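Local coordinates for F5/8 type C domain protein (Bacteroides ovatus, PDB 4ZRX) that is a putative alpha-L-fucosidase that probably hydrolyses fucosides in a TIM-barrel domain and carries a C-terminal F5/8 type C domain, a module that often binds sugars, at residues A508-T513 and H543-Q548; A515-F520 and E564-D569. All coordinates share one frame; numbering follows the deposited sequence.

Contact 1 (A508-T513 and H543-Q548)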
loop_
_atom_site.group_PDB
_atom_site.type_symbol
_atom_site.label_atom_id
_atom_site.label_comp_id
_atom_site.label_asym_id
_atom_site.label_seq_id
_atom_site.Cartn_x
_atom_site.Cartn_y
_atom_site.Cartn_z
ATOM N N ALA A 508 1.531 -22.238 10.260
ATOM C CA ALA A 508 1.889 -23.476 9.579
ATOM C C ALA A 508 3.398 -23.598 9.552
ATOM O O ALA A 508 4.002 -23.793 8.482
ATOM C CB ALA A 508 1.295 -23.522 8.146
ATOM N N GLU A 509 4.012 -23.418 10.725
ATOM C CA GLU A 509 5.452 -23.487 10.817
ATOM C C GLU A 509 5.869 -24.493 11.875
ATOM O O GLU A 509 5.225 -24.648 12.896
ATOM C CB GLU A 509 6.076 -22.097 11.031
ATOM C CG GLU A 509 6.018 -21.600 12.413
ATOM C CD GLU A 509 6.319 -20.086 12.533
ATOM O OE1 GLU A 509 7.042 -19.569 11.668
ATOM O OE2 GLU A 509 5.823 -19.446 13.503
ATOM N N VAL A 510 6.927 -25.226 11.572
ATOM C CA VAL A 510 7.490 -26.180 12.503
ATOM C C VAL A 510 8.116 -25.421 13.663
ATOM O O VAL A 510 8.608 -24.302 13.491
ATOM C CB VAL A 510 8.551 -27.076 11.776
ATOM C CG1 VAL A 510 9.403 -27.909 12.757
ATOM C CG2 VAL A 510 7.840 -27.948 10.748
ATOM N N LYS A 511 8.091 -26.026 14.841
ATOM C CA LYS A 511 8.723 -25.465 16.039
ATOM C C LYS A 511 8.991 -26.579 17.031
ATOM O O LYS A 511 8.190 -27.521 17.090
ATOM C CB LYS A 511 7.809 -24.406 16.688
ATOM C CG LYS A 511 6.348 -24.854 16.863
ATOM C CD LYS A 511 5.465 -23.716 17.353
ATOM C CE LYS A 511 4.007 -24.155 17.424
ATOM N NZ LYS A 511 3.168 -23.050 17.941
ATOM N N PRO A 512 10.074 -26.467 17.841
ATOM C CA PRO A 512 10.365 -27.480 18.878
ATOM C C PRO A 512 9.232 -27.765 19.858
ATOM O O PRO A 512 9.117 -28.876 20.350
ATOM C CB PRO A 512 11.540 -26.857 19.659
ATOM C CG PRO A 512 12.236 -26.017 18.669
ATOM C CD PRO A 512 11.200 -25.515 17.694
ATOM N N THR A 513 8.424 -26.750 20.132
ATOM C CA THR A 513 7.356 -26.845 21.129
ATOM C C THR A 513 5.974 -27.373 20.619
ATOM O O THR A 513 4.974 -27.396 21.368
ATOM C CB THR A 513 7.173 -25.462 21.768
ATOM O OG1 THR A 513 6.291 -25.576 22.881
ATOM C CG2 THR A 513 6.594 -24.502 20.794
ATOM N N HIS A 543 7.490 -32.508 10.070
ATOM C CA HIS A 543 7.912 -32.283 8.695
ATOM C C HIS A 543 6.821 -31.651 7.817
ATOM O O HIS A 543 7.076 -31.323 6.676
ATOM C CB HIS A 543 8.345 -33.622 8.084
ATOM C CG HIS A 543 9.387 -34.330 8.891
ATOM N ND1 HIS A 543 10.635 -33.790 9.116
ATOM C CD2 HIS A 543 9.362 -35.515 9.555
ATOM C CE1 HIS A 543 11.344 -34.622 9.862
ATOM N NE2 HIS A 543 10.600 -35.680 10.132
ATOM N N ASN A 544 5.600 -31.526 8.321
ATOM C CA ASN A 544 4.484 -30.956 7.582
ATOM C C ASN A 544 3.515 -30.287 8.572
ATOM O O ASN A 544 2.589 -30.947 9.112
ATOM C CB ASN A 544 3.751 -32.022 6.768
ATOM C CG ASN A 544 2.520 -31.429 6.015
ATOM O OD1 ASN A 544 2.266 -30.229 6.069
ATOM N ND2 ASN A 544 1.755 -32.267 5.378
ATOM N N PRO A 545 3.729 -28.991 8.841
ATOM C CA PRO A 545 3.003 -28.325 9.927
ATOM C C PRO A 545 1.644 -27.765 9.493
ATOM O O PRO A 545 1.096 -26.863 10.152
ATOM C CB PRO A 545 3.967 -27.195 10.346
ATOM C CG PRO A 545 4.747 -26.897 9.083
ATOM C CD PRO A 545 4.936 -28.221 8.424
ATOM N N LEU A 546 1.104 -28.280 8.389
ATOM C CA LEU A 546 -0.201 -27.843 7.933
ATOM C C LEU A 546 -1.240 -28.432 8.900
ATOM O O LEU A 546 -0.908 -29.327 9.687
ATOM C CB LEU A 546 -0.452 -28.277 6.500
ATOM C CG LEU A 546 0.399 -27.519 5.479
ATOM C CD1 LEU A 546 0.413 -28.249 4.120
ATOM C CD2 LEU A 546 -0.145 -26.113 5.327
ATOM N N PRO A 547 -2.464 -27.866 8.889
ATOM C CA PRO A 547 -3.465 -28.314 9.894
ATOM C C PRO A 547 -3.782 -29.783 9.754
ATOM O O PRO A 547 -3.780 -30.318 8.621
ATOM C CB PRO A 547 -4.690 -27.451 9.546
ATOM C CG PRO A 547 -4.052 -26.176 8.913
ATOM C CD PRO A 547 -2.898 -26.656 8.139
ATOM N N GLN A 548 -4.014 -30.446 10.896
ATOM C CA GLN A 548 -4.424 -31.857 10.901
ATOM C C GLN A 548 -5.736 -31.941 11.587
ATOM O O GLN A 548 -5.819 -31.597 12.753
ATOM C CB GLN A 548 -3.431 -32.750 11.627
ATOM C CG GLN A 548 -2.082 -32.744 10.957
ATOM C CD GLN A 548 -1.203 -33.941 11.355
ATOM O OE1 GLN A 548 -1.606 -34.810 12.113
ATOM N NE2 GLN A 548 -0.029 -33.997 10.791
#
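Pro545 packs its ring against the bend of 508-510, and nearly all of the close contact is made by this one side chain. Pro545 CG lies against the Ala508 carbonyl, 3.2 Å from Ala508 O, while Pro545 CB reaches on to Glu509 C at 3.6 Å. Val510 reaches the same ring from further along the loop: its CG2 approaches Pro545 CG at 3.7 Å, the two side chains crossing at about a right angle. With CG1 anti to the backbone N (chi1 168°), CG2 is the methyl left to face the proline. The backbones add one CA-H...O contact, Ala508 CA to Pro545 O at 3.5 Å, with 146° at the hydrogen. Toward Leu546 the packing thins, since Leu546 CD2 meets Ala508 CB at 4.1 Å and Leu546 is solvent-exposed, as are Glu509 and Val510. Within 543-548, Asn544 OD1 accepts from Leu546 N at 3.2 Å in an Asx turn, the donor standing 43° out of the carbonyl plane. Both segments are irregular loops of the F5/8 type C domain. With 229 Å² buried and no conventional hydrogen bond between the segments, van der Waals packing around one proline joins these loops.

Contact 2 (A515-F520 and E564-D569). With EDO (1,2-ethanediol), chain E.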
loop_
_atom_site.group_PDB
_atom_site.type_symbol
_atom_site.label_atom_id
_atom_site.label_comp_id
_atom_site.label_asym_id
_atom_site.label_seq_id
_atom_site.Cartn_x
_atom_site.Cartn_y
_atom_site.Cartn_z
ATOM N N ALA A 515 2.827 -29.733 19.255
ATOM C CA ALA A 515 2.263 -31.018 19.676
ATOM C C ALA A 515 2.561 -32.111 18.653
ATOM O O ALA A 515 2.483 -31.879 17.420
ATOM C CB ALA A 515 0.782 -30.903 19.876
ATOM N N PHE A 516 2.837 -33.308 19.167
ATOM C CA PHE A 516 3.034 -34.491 18.354
ATOM C C PHE A 516 2.180 -35.669 18.888
ATOM O O PHE A 516 1.271 -36.147 18.191
ATOM C CB PHE A 516 4.514 -34.849 18.304
ATOM C CG PHE A 516 4.819 -36.114 17.558
ATOM C CD1 PHE A 516 4.278 -36.346 16.275
ATOM C CD2 PHE A 516 5.656 -37.098 18.141
ATOM C CE1 PHE A 516 4.577 -37.532 15.576
ATOM C CE2 PHE A 516 5.971 -38.277 17.436
ATOM C CZ PHE A 516 5.428 -38.502 16.172
ATOM N N ARG A 517 2.501 -36.126 20.093
ATOM C CA ARG A 517 1.685 -37.165 20.756
ATOM C C ARG A 517 0.614 -36.464 21.586
ATOM O O ARG A 517 0.900 -35.464 22.246
ATOM C CB ARG A 517 2.545 -38.079 21.637
ATOM C CG ARG A 517 3.658 -38.754 20.867
ATOM C CD ARG A 517 4.119 -40.094 21.488
ATOM N NE ARG A 517 5.056 -40.771 20.576
ATOM C CZ ARG A 517 4.730 -41.383 19.425
ATOM N NH1 ARG A 517 3.463 -41.459 19.004
ATOM N NH2 ARG A 517 5.685 -41.927 18.674
ATOM N N TYR A 518 -0.624 -36.939 21.530
ATOM C CA TYR A 518 -1.670 -36.227 22.206
ATOM C C TYR A 518 -2.768 -37.137 22.707
ATOM O O TYR A 518 -2.881 -38.278 22.260
ATOM C CB TYR A 518 -2.293 -35.183 21.264
ATOM C CG TYR A 518 -3.089 -35.809 20.179
ATOM C CD1 TYR A 518 -4.448 -36.122 20.364
ATOM C CD2 TYR A 518 -2.510 -36.123 18.971
ATOM C CE1 TYR A 518 -5.193 -36.782 19.361
ATOM C CE2 TYR A 518 -3.243 -36.762 17.974
ATOM C CZ TYR A 518 -4.579 -37.078 18.171
ATOM O OH TYR A 518 -5.289 -37.698 17.163
ATOM N N GLN A 519 -3.540 -36.609 23.657
ATOM C CA GLN A 519 -4.814 -37.190 24.066
ATOM C C GLN A 519 -5.799 -36.039 24.123
ATOM O O GLN A 519 -5.477 -34.929 24.641
ATOM C CB GLN A 519 -4.679 -37.837 25.435
ATOM C CG GLN A 519 -3.824 -39.088 25.426
ATOM C CD GLN A 519 -3.691 -39.743 26.792
ATOM O OE1 GLN A 519 -4.498 -40.602 27.180
ATOM N NE2 GLN A 519 -2.652 -39.372 27.517
ATOM N N PHE A 520 -6.949 -36.249 23.523
ATOM C CA PHE A 520 -7.965 -35.229 23.449
ATOM C C PHE A 520 -9.111 -35.678 24.343
ATOM O O PHE A 520 -9.459 -36.882 24.366
ATOM C CB PHE A 520 -8.436 -35.094 22.032
ATOM C CG PHE A 520 -9.390 -33.973 21.828
ATOM C CD1 PHE A 520 -8.921 -32.651 21.713
ATOM C CD2 PHE A 520 -10.742 -34.213 21.707
ATOM C CE1 PHE A 520 -9.813 -31.612 21.518
ATOM C CE2 PHE A 520 -11.653 -33.183 21.520
ATOM C CZ PHE A 520 -11.184 -31.863 21.372
ATOM N N GLU A 564 -4.053 -32.716 25.873
ATOM C CA GLU A 564 -2.792 -33.044 26.538
ATOM C C GLU A 564 -1.824 -33.478 25.452
ATOM O O GLU A 564 -2.143 -34.340 24.658
ATOM C CB GLU A 564 -2.965 -34.157 27.592
ATOM C CG GLU A 564 -3.841 -33.689 28.779
ATOM C CD GLU A 564 -4.068 -34.729 29.910
ATOM O OE1 GLU A 564 -3.446 -35.819 29.855
ATOM O OE2 GLU A 564 -4.870 -34.432 30.850
ATOM N N ALA A 565 -0.645 -32.871 25.384
ATOM C CA ALA A 565 0.287 -33.224 24.325
ATOM C C ALA A 565 1.753 -33.086 24.705
ATOM O O ALA A 565 2.130 -32.225 25.539
ATOM C CB ALA A 565 -0.030 -32.406 23.059
ATOM N N THR A 566 2.561 -33.941 24.076
ATOM C CA THR A 566 4.015 -33.845 24.116
ATOM C C THR A 566 4.578 -33.612 22.703
ATOM O O THR A 566 3.935 -33.886 21.675
ATOM C CB THR A 566 4.649 -35.108 24.746
ATOM O OG1 THR A 566 4.099 -36.267 24.121
ATOM C CG2 THR A 566 4.367 -35.177 26.261
ATOM N N THR A 567 5.796 -33.099 22.680
ATOM C CA THR A 567 6.408 -32.611 21.479
ATOM C C THR A 567 7.196 -33.734 20.818
ATOM O O THR A 567 7.335 -34.830 21.399
ATOM C CB THR A 567 7.389 -31.490 21.840
ATOM O OG1 THR A 567 8.426 -32.052 22.651
ATOM C CG2 THR A 567 6.686 -30.381 22.604
ATOM N N PRO A 568 7.751 -33.461 19.622
ATOM C CA PRO A 568 8.658 -34.470 19.030
ATOM C C PRO A 568 9.824 -34.904 19.937
ATOM O O PRO A 568 10.268 -36.046 19.829
ATOM C CB PRO A 568 9.145 -33.805 17.737
ATOM C CG PRO A 568 7.997 -32.854 17.334
ATOM C CD PRO A 568 7.304 -32.445 18.638
ATOM N N ASP A 569 10.284 -34.021 20.832
ATOM C CA ASP A 569 11.337 -34.344 21.834
ATOM C C ASP A 569 10.809 -34.995 23.129
ATOM O O ASP A 569 11.573 -35.160 24.075
ATOM C CB ASP A 569 12.109 -33.059 22.235
ATOM C CG ASP A 569 12.843 -32.411 21.069
ATOM O OD1 ASP A 569 13.200 -33.103 20.090
ATOM O OD2 ASP A 569 13.074 -31.186 21.129
HETATM C C1 EDO E . -0.600 -29.020 25.551
HETATM O O1 EDO E . -1.913 -28.561 25.890
HETATM C C2 EDO E . 0.158 -29.520 26.778
HETATM O O2 EDO E . -0.540 -30.637 27.333
#
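This is an antiparallel strand pairing inside the five-stranded sheet of the F5/8 type C domain, where strand 517-523 lies between 560-566 and 530-532. The local axes of 517-520 and 564-566 run 4.6 Å apart at 178°. Gln519 and Glu564 form a hydrogen-bonded pair: Gln519 N donates to Glu564 O at 2.8 Å, and Glu564 N returns a bond to Gln519 O. Tyr518 and Ala565 follow as a non-hydrogen-bonded pair. At the next position the register slips into a classic beta bulge, Phe516 and Arg517 both facing Thr566. Thr566 O is thus gripped twice, by Phe516 N at 2.8 Å and Arg517 N at 3.1 Å, the donors tilted 20° and 29° from its carbonyl plane, while Thr566 N donates to Arg517 O. The strand pairing lies in one sheet of the beta-sandwich expected of F5/8 type C (discoidin) domains. On the Tyr518 side, Ala565 CB sits 3.6 Å from Ala515 CB, and the Tyr518 ring stacks on Phe538. On the other, Thr566 OG1 lies 3.4 Å from Arg517 CB. The extended Arg517 chain brings its guanidinium to Phe516, whose CE2 sits over the centre of one guanidinium face, 3.8 Å above its plane; Glu537 pairs with its charge. From the bulge itself, Phe516 CB touches Pro568 CD at 3.7 Å; Phe516 CG, anti to the backbone N, leads the ring away from 564-569. Ala565 N points away from 515-520 and donates to O2 of a 1,2-ethanediol, probably from the crystallisation liquor, which also bonds Leu563 O and Leu488 N.

Overall arrangement
Contacts 1 and 2 lie with their centres 12 Å apart in the F5/8 type C domain, on the same side of the chain's centre, from which they stand about 30 and 41 Å respectively. Their segments alternate along the sequence: 508-513 leads almost directly into 515-520, whereas 543-548 runs into strand 548-552 and 564-569 carries the end of strand 560-566 into a loop. They also meet in space, Pro512 O approaching Thr567 CB at 3.5 Å and Thr513 O approaching Thr567 CG2 at 3.7 Å. The sheets of this domain are separate from the barrel sheet of the putative fucosidase domain. The ethanediol binds at contact 2; it does not by itself identify a sugar site.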